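Local atomic coordinates of Ice-binding protein 1 (Shewanella frigidimarina, PDB entry 6BG8), a protein that binds ice through its C-terminal DUF3494 domain, the part in this chain, holding the bacterium to ice and inhibiting growth of ice crystals. Residues Q113-E118 with Y129-D134; S26-V31 with V227-N232; N201-S206 with R219-T224; L64-D69 with V85-Q90. All coordinates share one frame; numbering follows the deposited sequence.

Interaction 1: Q113-E118 with Y129-D134; sequences QVCPIE and YKTAAD
Gln113 lies alongside Tyr129, both side chains leaving the same face of a pair of parallel strands. The amide plane of Gln113 is turned 46° from the tyrosine ring, and NE2 comes 3.5 Å from Tyr129 CE2. With CG anti to the carbonyl carbon (chi1 -53°) and the chain extended beyond it, Gln113 runs out along the ring to the phenol end. There a water accepts from Gln113 NE2 and donates to Tyr129 OH, which also bonds to Thr125 O. The backbone O of Gln113 receives Lys130 N at 2.9 Å. Val114 turns its side chain away, but its O sits at the edge of the Tyr129 ring, in plane, 3.6 Å from CD2. Cys115 N donates to Lys130 O in a nearly straight bond (174°), although the donor stands above the carbonyl plane, off the lone pairs. Cys115 CB packs against Tyr129 CB at 3.7 Å. A second water joins Cys115 O to Thr131 OG1, which closes an ST turn by accepting from Ala133 N. At Ile117 the strand pairing has ended, but CB lies 3.6 Å from Asp134 O. Its CG2 meets Ala133 CB at 4.2 Å, and a third water links Ile117 O to Asp134 O. This is a step between successive coils of the ice-binding beta-solenoid. Strand 154-158 comes next, with Phe156 against the Tyr129 ring and Cys115, while Leu124 of strand 122-125 touches Tyr129.

Interaction 2: S26-V31 with V227-N232; sequences SGSAIV and VTLDAN
Ser28 and Asn232 hold together two neighbouring coils of the beta-solenoid, at corners where the chain turns from one face to the next. The tight part centres on the buried Ser28. Its OG accepts from Asn232 N at 3.0 Å. That oxygen, anti to the carbonyl carbon (chi1 -72°), is thereby swung in over the turn at 230-232, and it also bonds to Thr24 OG1. Ala29 N returns a bond to Asn232 O at 2.8 Å, so both backbone polar atoms of Asn232, N and O, are held by residues 28-29. Next to these bonds, Leu229 CB approaches Ser28 OG, and Leu229 CD1 meets Ile30 CD1 at 4.0 Å, the two side chains crossing obliquely. Met16 of strand 14-18 touches both of these apolar side chains.

The other side is more open to solvent, and no hydrogen bond crosses it. Ser26 points its side chain away, yet its O is still close, 3.4 Å from Ala231 CB. Gly27, at a positive phi of 95°, passes close to Ala231. The CB of Asp230 points away, but its carboxylate turns back: OD1 bonds to Thr25 OG1 and OD2 to Thr212 OG1, probably of an ice-binding residue. The corner therefore lies beside the probable ice-binding motif. On the buried side of the turn, Asn232 ND2 reaches Arg211 O and Ala214 O, while its OD1 accepts from Asp230 N at 2.8 Å.

Interaction 3: N201-S206 with R219-T224; sequences NVFAWS and RLFAVT
Phe203 and Phe221 sit level on two parallel strands of the beta-solenoid, in register, where the axes of residues 201-204 and 219-222 come within 4.7 Å. In the backbone ladder Val202 and Ala204 each donate to the neighbouring strand and accept from it, pairing with Arg219, Phe221 and Val223.

Aromatic contacts fill the face that meets helix 84-103. The Phe rings form an offset stack, with centroids 4.6 Å apart and planes at 26°; Phe221 CD2 lies over the centre of the Phe203 ring. Leu102 and Ala98 touch Phe203, and Leu95 touches Phe221. On the other face Val202 CG2 meets Leu220 CD2 at 3.8 Å.

Polar side chains close the first end. Arg219 NH1 donates to Asn201 OD1 at 2.8 Å, and the oxygen lies in the guanidinium plane. Arg219 NH2 is taken by Ala12 O and Asn201 ND2 by Ile182 O, second partners that limit rotation.

At the far end Thr224 has OG1 between its backbone N and carbonyl carbon (chi1 68°), which directs CG2 onto Trp205, a CH-pi contact 3.7 Å from the six-membered ring centroid. Trp205 O is gripped from opposite faces of its plane, by Thr224 N and by Thr224 OG1 at 2.7 Å.

Interaction 4: L64-D69 with V85-Q90; sequences LSYAGD and VAFINQ
This is an apolar contact near the N-terminal end of helix 84-103, over the coil in which strand 65-66 pairs with strand 34-37. Tyr66 and Phe87 carry it. Their rings make a T-shaped (edge-to-face) pair, with centroids 5.0 Å apart and planes at 63°. The leading atom is Phe87 CE2, which stands over one face of the Tyr66 ring, off its centre and 3.7 Å from CG. Phe87 has CG anti to its own N (chi1 164°), which sends the ring out from the helix toward the strand. Tyr66 presents a ring face to it, and is also touched by Pro78 of the intervening loop.

One helix position on, Ile88 packs against the backbone at residues 67-68. Its CG1 lies 3.9 Å from Gly68 CA, and CD1 is near Ala67 C at 4.4 Å. Val85 CG2 adds a looser touch on Gly68 O at 4.2 Å, on the more exposed margin.

No hydrogen bond crosses between the two segments. The backbone of Tyr66 bonds instead to Ile37 of strand 34-37. Helix and coil are thus joined here by ring and aliphatic contacts, which depend on shape and on the burial of Tyr66, Phe87 and Ile88.

Overall arrangement
All four contacts belong to one ice-binding domain, a beta-solenoid with helix 84-103 running alongside. Interaction 2 closes a long loop of the chain, and the other three are nested inside it in the order 4, 1, 3. Interactions 1 and 4 lie on opposite sides of the chain's centre, with centres 35 Å apart. Interaction 3 is between them, its centre about 18 Å from that of interaction 1 and 17 Å from that of interaction 4. Interactions 2 and 3 touch: Val227 packs on Leu220 and Ala222; strand 226-229 is the next strand after 219-222. Helix 84-103 serves both interactions 3 and 4. Interaction 2 makes neighbours of coils nearly 200 residues apart and borders the probable ice-binding motif.

Interaction 1: Q113-E118 with Y129-D134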
loop_
_atom_site.group_PDB
_atom_site.type_symbol
_atom_site.label_atom_id
_atom_site.label_comp_id
_atom_site.label_asym_id
_atom_site.label_seq_id
_atom_site.Cartn_x
_atom_site.Cartn_y
_atom_site.Cartn_z
ATOM N N GLN A 113 11.702 -16.995 -6.407
ATOM C CA GLN A 113 11.070 -17.595 -7.573
ATOM C C GLN A 113 10.865 -16.537 -8.650
ATOM O O GLN A 113 10.925 -15.329 -8.393
ATOM C CB GLN A 113 9.717 -18.219 -7.213
ATOM C CG GLN A 113 9.765 -19.198 -6.065
ATOM C CD GLN A 113 8.402 -19.776 -5.746
ATOM O OE1 GLN A 113 7.930 -19.682 -4.611
ATOM N NE2 GLN A 113 7.757 -20.375 -6.750
ATOM N N VAL A 114 10.615 -17.004 -9.869
ATOM C CA VAL A 114 10.351 -16.099 -10.981
ATOM C C VAL A 114 8.928 -15.575 -10.875
ATOM O O VAL A 114 7.973 -16.353 -10.733
ATOM C CB VAL A 114 10.571 -16.802 -12.331
ATOM C CG1 VAL A 114 10.062 -15.908 -13.467
ATOM C CG2 VAL A 114 12.037 -17.172 -12.529
ATOM N N CYS A 115 8.783 -14.252 -10.956
ATOM C CA CYS A 115 7.470 -13.628 -11.077
ATOM C C CYS A 115 7.077 -13.591 -12.547
ATOM O O CYS A 115 7.785 -12.964 -13.349
ATOM C CB CYS A 115 7.481 -12.211 -10.515
ATOM S SG CYS A 115 5.824 -11.422 -10.502
ATOM N N PRO A 116 5.981 -14.233 -12.942
ATOM C CA PRO A 116 5.517 -14.113 -14.329
ATOM C C PRO A 116 5.174 -12.673 -14.663
ATOM O O PRO A 116 4.742 -11.905 -13.806
ATOM C CB PRO A 116 4.264 -14.994 -14.362
ATOM C CG PRO A 116 4.460 -15.955 -13.215
ATOM C CD PRO A 116 5.128 -15.135 -12.154
ATOM N N ILE A 117 5.348 -12.307 -15.934
ATOM C CA ILE A 117 5.037 -10.923 -16.301
ATOM C C ILE A 117 3.549 -10.692 -16.515
ATOM O O ILE A 117 3.119 -9.531 -16.599
ATOM C CB ILE A 117 5.838 -10.472 -17.538
ATOM C CG1 ILE A 117 5.560 -11.372 -18.743
ATOM C CG2 ILE A 117 7.327 -10.447 -17.193
ATOM C CD1 ILE A 117 6.130 -10.842 -20.057
ATOM N N GLU A 118 2.751 -11.756 -16.604
ATOM C CA GLU A 118 1.298 -11.666 -16.537
ATOM C C GLU A 118 0.818 -12.581 -15.418
ATOM O O GLU A 118 1.145 -13.774 -15.404
ATOM C CB GLU A 118 0.642 -12.057 -17.870
ATOM C CG GLU A 118 -0.889 -12.222 -17.792
ATOM C CD GLU A 118 -1.609 -10.943 -17.376
ATOM O OE1 GLU A 118 -1.286 -9.876 -17.933
ATOM O OE2 GLU A 118 -2.513 -11.001 -16.508
ATOM N N TYR A 129 8.444 -13.681 -5.337
ATOM C CA TYR A 129 8.376 -13.714 -6.792
ATOM C C TYR A 129 9.006 -12.447 -7.342
ATOM O O TYR A 129 8.510 -11.343 -7.091
ATOM C CB TYR A 129 6.919 -13.852 -7.254
ATOM C CG TYR A 129 6.279 -15.129 -6.781
ATOM C CD1 TYR A 129 5.635 -15.199 -5.550
ATOM C CD2 TYR A 129 6.357 -16.291 -7.541
ATOM C CE1 TYR A 129 5.061 -16.372 -5.112
ATOM C CE2 TYR A 129 5.777 -17.475 -7.108
ATOM C CZ TYR A 129 5.130 -17.507 -5.889
ATOM O OH TYR A 129 4.561 -18.681 -5.442
ATOM N N LYS A 130 10.097 -12.609 -8.089
ATOM C CA LYS A 130 10.915 -11.490 -8.546
ATOM C C LYS A 130 10.974 -11.459 -10.066
ATOM O O LYS A 130 11.058 -12.507 -10.718
ATOM C CB LYS A 130 12.329 -11.593 -7.977
ATOM C CG LYS A 130 13.228 -10.408 -8.304
ATOM C CD LYS A 130 14.608 -10.645 -7.708
ATOM C CE LYS A 130 15.633 -9.622 -8.202
ATOM N NZ LYS A 130 15.232 -8.218 -7.890
ATOM N N THR A 131 10.910 -10.250 -10.621
ATOM C CA THR A 131 11.199 -10.016 -12.026
ATOM C C THR A 131 11.747 -8.608 -12.151
ATOM O O THR A 131 11.404 -7.725 -11.360
ATOM C CB THR A 131 9.971 -10.182 -12.931
ATOM O OG1 THR A 131 10.343 -9.948 -14.303
ATOM C CG2 THR A 131 8.887 -9.206 -12.536
ATOM N N ALA A 132 12.611 -8.413 -13.143
ATOM C CA ALA A 132 13.154 -7.097 -13.441
ATOM C C ALA A 132 12.294 -6.317 -14.433
ATOM O O ALA A 132 12.523 -5.114 -14.626
ATOM C CB ALA A 132 14.586 -7.239 -13.974
ATOM N N ALA A 133 11.293 -6.960 -15.034
ATOM C CA ALA A 133 10.463 -6.335 -16.052
ATOM C C ALA A 133 9.219 -5.725 -15.408
ATOM O O ALA A 133 9.100 -5.660 -14.182
ATOM C CB ALA A 133 10.104 -7.357 -17.126
ATOM N N ASP A 134 8.287 -5.249 -16.239
ATOM C CA ASP A 134 6.965 -4.844 -15.775
ATOM C C ASP A 134 6.064 -6.066 -15.639
ATOM O O ASP A 134 6.229 -7.069 -16.347
ATOM C CB ASP A 134 6.298 -3.858 -16.748
ATOM C CG ASP A 134 7.195 -2.708 -17.152
ATOM O OD1 ASP A 134 7.728 -2.018 -16.264
ATOM O OD2 ASP A 134 7.351 -2.475 -18.369
HETATM O O HOH W 1 5.485 -21.700 -6.214
HETATM O O HOH W 2 9.712 -12.511 -15.122
HETATM O O HOH W 3 4.040 -7.088 -18.195
#

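Interaction 2: S26-V31 with V227-N232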
loop_
_atom_site.group_PDB
_atom_site.type_symbol
_atom_site.label_atom_id
_atom_site.label_comp_id
_atom_site.label_asym_id
_atom_site.label_seq_id
_atom_site.Cartn_x
_atom_site.Cartn_y
_atom_site.Cartn_z
ATOM N N SER A 26 -13.968 12.575 -6.036
ATOM C CA SER A 26 -15.058 12.344 -5.104
ATOM C C SER A 26 -15.434 10.860 -5.100
ATOM O O SER A 26 -15.142 10.118 -6.040
ATOM C CB SER A 26 -16.265 13.210 -5.471
ATOM O OG SER A 26 -16.790 12.808 -6.716
ATOM N N GLY A 27 -16.059 10.423 -4.013
ATOM C CA GLY A 27 -16.600 9.081 -3.940
ATOM C C GLY A 27 -15.719 8.037 -3.295
ATOM O O GLY A 27 -16.049 6.841 -3.375
ATOM N N SER A 28 -14.622 8.435 -2.663
ATOM C CA SER A 28 -13.712 7.507 -2.008
ATOM C C SER A 28 -14.121 7.300 -0.552
ATOM O O SER A 28 -14.771 8.150 0.067
ATOM C CB SER A 28 -12.261 8.015 -2.067
ATOM O OG SER A 28 -11.718 7.927 -3.372
ATOM N N ALA A 29 -13.733 6.145 -0.011
ATOM C CA ALA A 29 -14.012 5.796 1.381
ATOM C C ALA A 29 -12.829 5.009 1.916
ATOM O O ALA A 29 -12.621 3.862 1.502
ATOM C CB ALA A 29 -15.292 4.969 1.499
ATOM N N ILE A 30 -12.070 5.601 2.842
ATOM C CA ILE A 30 -10.895 4.963 3.433
ATOM C C ILE A 30 -11.209 4.624 4.884
ATOM O O ILE A 30 -11.844 5.418 5.588
ATOM C CB ILE A 30 -9.648 5.864 3.320
ATOM C CG1 ILE A 30 -9.450 6.305 1.866
ATOM C CG2 ILE A 30 -8.398 5.143 3.828
ATOM C CD1 ILE A 30 -9.335 7.787 1.698
ATOM N N VAL A 31 -10.777 3.435 5.329
ATOM C CA VAL A 31 -11.181 2.877 6.617
ATOM C C VAL A 31 -9.988 2.244 7.331
ATOM O O VAL A 31 -9.160 1.573 6.704
ATOM C CB VAL A 31 -12.301 1.825 6.438
ATOM C CG1 VAL A 31 -12.723 1.259 7.777
ATOM C CG2 VAL A 31 -13.497 2.420 5.712
ATOM N N VAL A 227 0.245 9.086 -3.971
ATOM C CA VAL A 227 -0.831 8.109 -4.082
ATOM C C VAL A 227 -2.060 8.847 -4.590
ATOM O O VAL A 227 -2.488 9.834 -3.982
ATOM C CB VAL A 227 -1.136 7.424 -2.743
ATOM C CG1 VAL A 227 -2.296 6.448 -2.918
ATOM C CG2 VAL A 227 0.088 6.699 -2.189
ATOM N N THR A 228 -2.636 8.378 -5.691
ATOM C CA THR A 228 -3.853 8.987 -6.218
ATOM C C THR A 228 -4.981 7.968 -6.211
ATOM O O THR A 228 -4.779 6.804 -6.562
ATOM C CB THR A 228 -3.659 9.549 -7.642
ATOM O OG1 THR A 228 -3.528 8.480 -8.591
ATOM C CG2 THR A 228 -2.439 10.444 -7.690
ATOM N N LEU A 229 -6.157 8.423 -5.782
ATOM C CA LEU A 229 -7.388 7.649 -5.766
ATOM C C LEU A 229 -8.405 8.244 -6.726
ATOM O O LEU A 229 -8.451 9.456 -6.940
ATOM C CB LEU A 229 -8.024 7.619 -4.377
ATOM C CG LEU A 229 -7.204 7.142 -3.190
ATOM C CD1 LEU A 229 -8.142 7.027 -1.997
ATOM C CD2 LEU A 229 -6.557 5.797 -3.528
ATOM N N ASP A 230 -9.241 7.374 -7.273
ATOM C CA ASP A 230 -10.391 7.760 -8.083
ATOM C C ASP A 230 -11.571 6.932 -7.562
ATOM O O ASP A 230 -11.775 5.791 -7.988
ATOM C CB ASP A 230 -10.109 7.533 -9.565
ATOM C CG ASP A 230 -11.240 8.009 -10.465
ATOM O OD1 ASP A 230 -12.276 8.498 -9.950
ATOM O OD2 ASP A 230 -11.082 7.891 -11.697
ATOM N N ALA A 231 -12.320 7.500 -6.615
ATOM C CA ALA A 231 -13.541 6.884 -6.090
ATOM C C ALA A 231 -13.304 5.444 -5.628
ATOM O O ALA A 231 -13.936 4.498 -6.101
ATOM C CB ALA A 231 -14.661 6.932 -7.138
ATOM N N ASN A 232 -12.386 5.285 -4.674
ATOM C CA ASN A 232 -11.976 3.962 -4.230
ATOM C C ASN A 232 -12.399 3.704 -2.795
ATOM O O ASN A 232 -12.400 4.604 -1.957
ATOM C CB ASN A 232 -10.461 3.792 -4.318
ATOM C CG ASN A 232 -9.932 4.086 -5.690
ATOM O OD1 ASN A 232 -9.106 4.981 -5.869
ATOM N ND2 ASN A 232 -10.418 3.346 -6.679
#

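Interaction 3: N201-S206 with R219-T224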
loop_
_atom_site.group_PDB
_atom_site.type_symbol
_atom_site.label_atom_id
_atom_site.label_comp_id
_atom_site.label_asym_id
_atom_site.label_seq_id
_atom_site.Cartn_x
_atom_site.Cartn_y
_atom_site.Cartn_z
ATOM N N ASN A 201 -0.070 -5.009 0.529
ATOM C CA ASN A 201 0.628 -3.781 0.897
ATOM C C ASN A 201 1.503 -3.352 -0.272
ATOM O O ASN A 201 2.481 -4.029 -0.605
ATOM C CB ASN A 201 1.465 -3.988 2.156
ATOM C CG ASN A 201 0.643 -4.486 3.320
ATOM O OD1 ASN A 201 -0.017 -3.700 4.000
ATOM N ND2 ASN A 201 0.663 -5.801 3.554
ATOM N N VAL A 202 1.179 -2.212 -0.868
ATOM C CA VAL A 202 1.879 -1.739 -2.058
ATOM C C VAL A 202 2.989 -0.783 -1.630
ATOM O O VAL A 202 2.724 0.229 -0.975
ATOM C CB VAL A 202 0.905 -1.054 -3.028
ATOM C CG1 VAL A 202 1.634 -0.543 -4.255
ATOM C CG2 VAL A 202 -0.202 -2.017 -3.434
ATOM N N PHE A 203 4.230 -1.109 -1.989
ATOM C CA PHE A 203 5.393 -0.235 -1.804
ATOM C C PHE A 203 5.915 0.145 -3.189
ATOM O O PHE A 203 6.787 -0.530 -3.747
ATOM C CB PHE A 203 6.481 -0.928 -0.983
ATOM C CG PHE A 203 6.106 -1.162 0.450
ATOM C CD1 PHE A 203 5.243 -2.199 0.796
ATOM C CD2 PHE A 203 6.646 -0.367 1.459
ATOM C CE1 PHE A 203 4.908 -2.427 2.120
ATOM C CE2 PHE A 203 6.312 -0.585 2.783
ATOM C CZ PHE A 203 5.445 -1.619 3.112
ATOM N N ALA A 204 5.368 1.223 -3.752
ATOM C CA ALA A 204 5.813 1.726 -5.046
ATOM C C ALA A 204 6.898 2.769 -4.832
ATOM O O ALA A 204 6.726 3.689 -4.029
ATOM C CB ALA A 204 4.649 2.341 -5.824
ATOM N N TRP A 205 8.020 2.619 -5.540
ATOM C CA TRP A 205 9.087 3.601 -5.381
ATOM C C TRP A 205 8.629 4.977 -5.834
ATOM O O TRP A 205 8.934 5.985 -5.186
ATOM C CB TRP A 205 10.336 3.186 -6.160
ATOM C CG TRP A 205 11.418 4.211 -6.032
ATOM C CD1 TRP A 205 11.805 5.132 -6.971
ATOM C CD2 TRP A 205 12.240 4.443 -4.882
ATOM N NE1 TRP A 205 12.824 5.911 -6.474
ATOM C CE2 TRP A 205 13.107 5.512 -5.195
ATOM C CE3 TRP A 205 12.325 3.851 -3.617
ATOM C CZ2 TRP A 205 14.057 5.994 -4.292
ATOM C CZ3 TRP A 205 13.280 4.335 -2.716
ATOM C CH2 TRP A 205 14.122 5.397 -3.061
ATOM N N SER A 206 7.893 5.041 -6.945
ATOM C CA SER A 206 7.420 6.319 -7.461
ATOM C C SER A 206 6.026 6.644 -6.939
ATOM O O SER A 206 5.898 7.295 -5.900
ATOM C CB SER A 206 7.431 6.314 -8.992
ATOM O OG SER A 206 6.828 5.139 -9.490
ATOM N N ARG A 219 -2.478 -1.702 2.023
ATOM C CA ARG A 219 -1.875 -0.396 2.277
ATOM C C ARG A 219 -1.310 0.133 0.966
ATOM O O ARG A 219 -0.902 -0.642 0.103
ATOM C CB ARG A 219 -0.749 -0.481 3.313
ATOM C CG ARG A 219 -1.175 -0.809 4.730
ATOM C CD ARG A 219 0.038 -0.813 5.653
ATOM N NE ARG A 219 -0.322 -1.096 7.038
ATOM C CZ ARG A 219 -0.527 -2.319 7.515
ATOM N NH1 ARG A 219 -0.400 -3.376 6.722
ATOM N NH2 ARG A 219 -0.832 -2.487 8.793
ATOM N N LEU A 220 -1.256 1.462 0.832
ATOM C CA LEU A 220 -0.739 2.103 -0.381
ATOM C C LEU A 220 0.372 3.082 -0.011
ATOM O O LEU A 220 0.101 4.126 0.584
ATOM C CB LEU A 220 -1.864 2.818 -1.128
ATOM C CG LEU A 220 -3.029 1.899 -1.515
ATOM C CD1 LEU A 220 -4.189 2.695 -2.082
ATOM C CD2 LEU A 220 -2.558 0.821 -2.506
ATOM N N PHE A 221 1.615 2.753 -0.379
ATOM C CA PHE A 221 2.787 3.574 -0.092
ATOM C C PHE A 221 3.415 4.040 -1.398
ATOM O O PHE A 221 3.694 3.221 -2.281
ATOM C CB PHE A 221 3.855 2.797 0.703
ATOM C CG PHE A 221 3.413 2.342 2.069
ATOM C CD1 PHE A 221 3.406 3.220 3.136
ATOM C CD2 PHE A 221 3.059 1.019 2.296
ATOM C CE1 PHE A 221 3.015 2.798 4.397
ATOM C CE2 PHE A 221 2.661 0.593 3.556
ATOM C CZ PHE A 221 2.644 1.485 4.609
ATOM N N ALA A 222 3.681 5.344 -1.503
ATOM C CA ALA A 222 4.472 5.900 -2.598
ATOM C C ALA A 222 5.727 6.507 -1.981
ATOM O O ALA A 222 5.650 7.531 -1.295
ATOM C CB ALA A 222 3.669 6.932 -3.394
ATOM N N VAL A 223 6.879 5.867 -2.198
ATOM C CA VAL A 223 8.077 6.238 -1.445
ATOM C C VAL A 223 8.563 7.631 -1.830
ATOM O O VAL A 223 8.980 8.407 -0.963
ATOM C CB VAL A 223 9.181 5.183 -1.629
ATOM C CG1 VAL A 223 10.445 5.614 -0.876
ATOM C CG2 VAL A 223 8.701 3.817 -1.133
ATOM N N THR A 224 8.542 7.970 -3.124
ATOM C CA THR A 224 9.091 9.244 -3.566
ATOM C C THR A 224 8.089 10.174 -4.230
ATOM O O THR A 224 8.433 11.334 -4.473
ATOM C CB THR A 224 10.271 9.050 -4.536
ATOM O OG1 THR A 224 9.812 8.485 -5.774
ATOM C CG2 THR A 224 11.327 8.156 -3.921
#

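Interaction 4: L64-D69 with V85-Q90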
loop_
_atom_site.group_PDB
_atom_site.type_symbol
_atom_site.label_atom_id
_atom_site.label_comp_id
_atom_site.label_asym_id
_atom_site.label_seq_id
_atom_site.Cartn_x
_atom_site.Cartn_y
_atom_site.Cartn_z
ATOM N N LEU A 64 -6.743 9.168 10.909
ATOM C CA LEU A 64 -6.515 10.600 10.782
ATOM C C LEU A 64 -5.475 10.846 9.699
ATOM O O LEU A 64 -4.692 9.959 9.347
ATOM C CB LEU A 64 -6.045 11.224 12.109
ATOM C CG LEU A 64 -7.024 11.141 13.282
ATOM C CD1 LEU A 64 -6.317 11.495 14.586
ATOM C CD2 LEU A 64 -8.209 12.066 13.034
ATOM N N SER A 65 -5.463 12.069 9.179
ATOM C CA SER A 65 -4.449 12.497 8.228
ATOM C C SER A 65 -3.387 13.349 8.915
ATOM O O SER A 65 -3.647 14.020 9.917
ATOM C CB SER A 65 -5.073 13.285 7.077
ATOM O OG SER A 65 -5.656 14.486 7.558
ATOM N N TYR A 66 -2.176 13.313 8.359
ATOM C CA TYR A 66 -1.001 13.904 8.979
ATOM C C TYR A 66 -0.132 14.573 7.930
ATOM O O TYR A 66 0.035 14.043 6.827
ATOM C CB TYR A 66 -0.165 12.839 9.702
ATOM C CG TYR A 66 -0.864 12.242 10.887
ATOM C CD1 TYR A 66 -0.944 12.934 12.092
ATOM C CD2 TYR A 66 -1.457 10.983 10.803
ATOM C CE1 TYR A 66 -1.605 12.390 13.182
ATOM C CE2 TYR A 66 -2.108 10.431 11.888
ATOM C CZ TYR A 66 -2.174 11.132 13.073
ATOM O OH TYR A 66 -2.820 10.580 14.155
ATOM N N ALA A 67 0.416 15.735 8.287
ATOM C CA ALA A 67 1.464 16.389 7.516
ATOM C C ALA A 67 2.371 17.135 8.482
ATOM O O ALA A 67 1.975 17.476 9.596
ATOM C CB ALA A 67 0.896 17.342 6.460
ATOM N N GLY A 68 3.612 17.364 8.051
ATOM C CA GLY A 68 4.613 17.902 8.960
ATOM C C GLY A 68 4.398 19.348 9.357
ATOM O O GLY A 68 4.953 19.788 10.373
ATOM N N ASP A 69 3.624 20.101 8.581
ATOM C CA ASP A 69 3.294 21.466 8.970
ATOM C C ASP A 69 2.134 21.534 9.959
ATOM O O ASP A 69 1.806 22.633 10.420
ATOM C CB ASP A 69 2.966 22.310 7.729
ATOM C CG ASP A 69 1.679 21.877 7.059
ATOM O OD1 ASP A 69 1.550 20.662 6.779
ATOM O OD2 ASP A 69 0.791 22.735 6.823
ATOM N N VAL A 85 6.978 16.793 13.601
ATOM C CA VAL A 85 8.178 16.566 12.795
ATOM C C VAL A 85 8.834 15.238 13.164
ATOM O O VAL A 85 9.239 14.463 12.287
ATOM C CB VAL A 85 9.157 17.745 12.958
ATOM C CG1 VAL A 85 10.520 17.397 12.378
ATOM C CG2 VAL A 85 8.596 18.990 12.293
ATOM N N ALA A 86 8.942 14.946 14.462
ATOM C CA ALA A 86 9.568 13.689 14.869
ATOM C C ALA A 86 8.742 12.491 14.420
ATOM O O ALA A 86 9.297 11.452 14.044
ATOM C CB ALA A 86 9.767 13.662 16.382
ATOM N N PHE A 87 7.413 12.613 14.457
ATOM C CA PHE A 87 6.556 11.520 13.995
ATOM C C PHE A 87 6.743 11.280 12.504
ATOM O O PHE A 87 6.847 10.128 12.058
ATOM C CB PHE A 87 5.094 11.839 14.313
ATOM C CG PHE A 87 4.096 10.990 13.564
ATOM C CD1 PHE A 87 3.977 9.634 13.831
ATOM C CD2 PHE A 87 3.270 11.555 12.599
ATOM C CE1 PHE A 87 3.056 8.854 13.147
ATOM C CE2 PHE A 87 2.340 10.783 11.913
ATOM C CZ PHE A 87 2.239 9.423 12.188
ATOM N N ILE A 88 6.792 12.361 11.722
ATOM C CA ILE A 88 7.037 12.239 10.289
ATOM C C ILE A 88 8.430 11.666 10.034
ATOM O O ILE A 88 8.631 10.870 9.108
ATOM C CB ILE A 88 6.854 13.610 9.606
ATOM C CG1 ILE A 88 5.393 14.109 9.705
ATOM C CG2 ILE A 88 7.384 13.570 8.164
ATOM C CD1 ILE A 88 4.391 13.305 8.900
ATOM N N ASN A 89 9.414 12.061 10.848
ATOM C CA ASN A 89 10.775 11.572 10.653
ATOM C C ASN A 89 10.847 10.059 10.796
ATOM O O ASN A 89 11.470 9.373 9.975
ATOM C CB ASN A 89 11.718 12.231 11.650
ATOM C CG ASN A 89 12.040 13.641 11.272
ATOM O OD1 ASN A 89 11.775 14.064 10.142
ATOM N ND2 ASN A 89 12.612 14.386 12.207
ATOM N N GLN A 90 10.244 9.523 11.860
ATOM C CA GLN A 90 10.270 8.081 12.055
ATOM C C GLN A 90 9.479 7.374 10.971
ATOM O O GLN A 90 9.881 6.301 10.507
ATOM C CB GLN A 90 9.740 7.706 13.439
ATOM C CG GLN A 90 10.108 6.282 13.836
ATOM C CD GLN A 90 11.617 6.098 13.912
ATOM O OE1 GLN A 90 12.297 6.767 14.695
ATOM N NE2 GLN A 90 12.146 5.201 13.093
#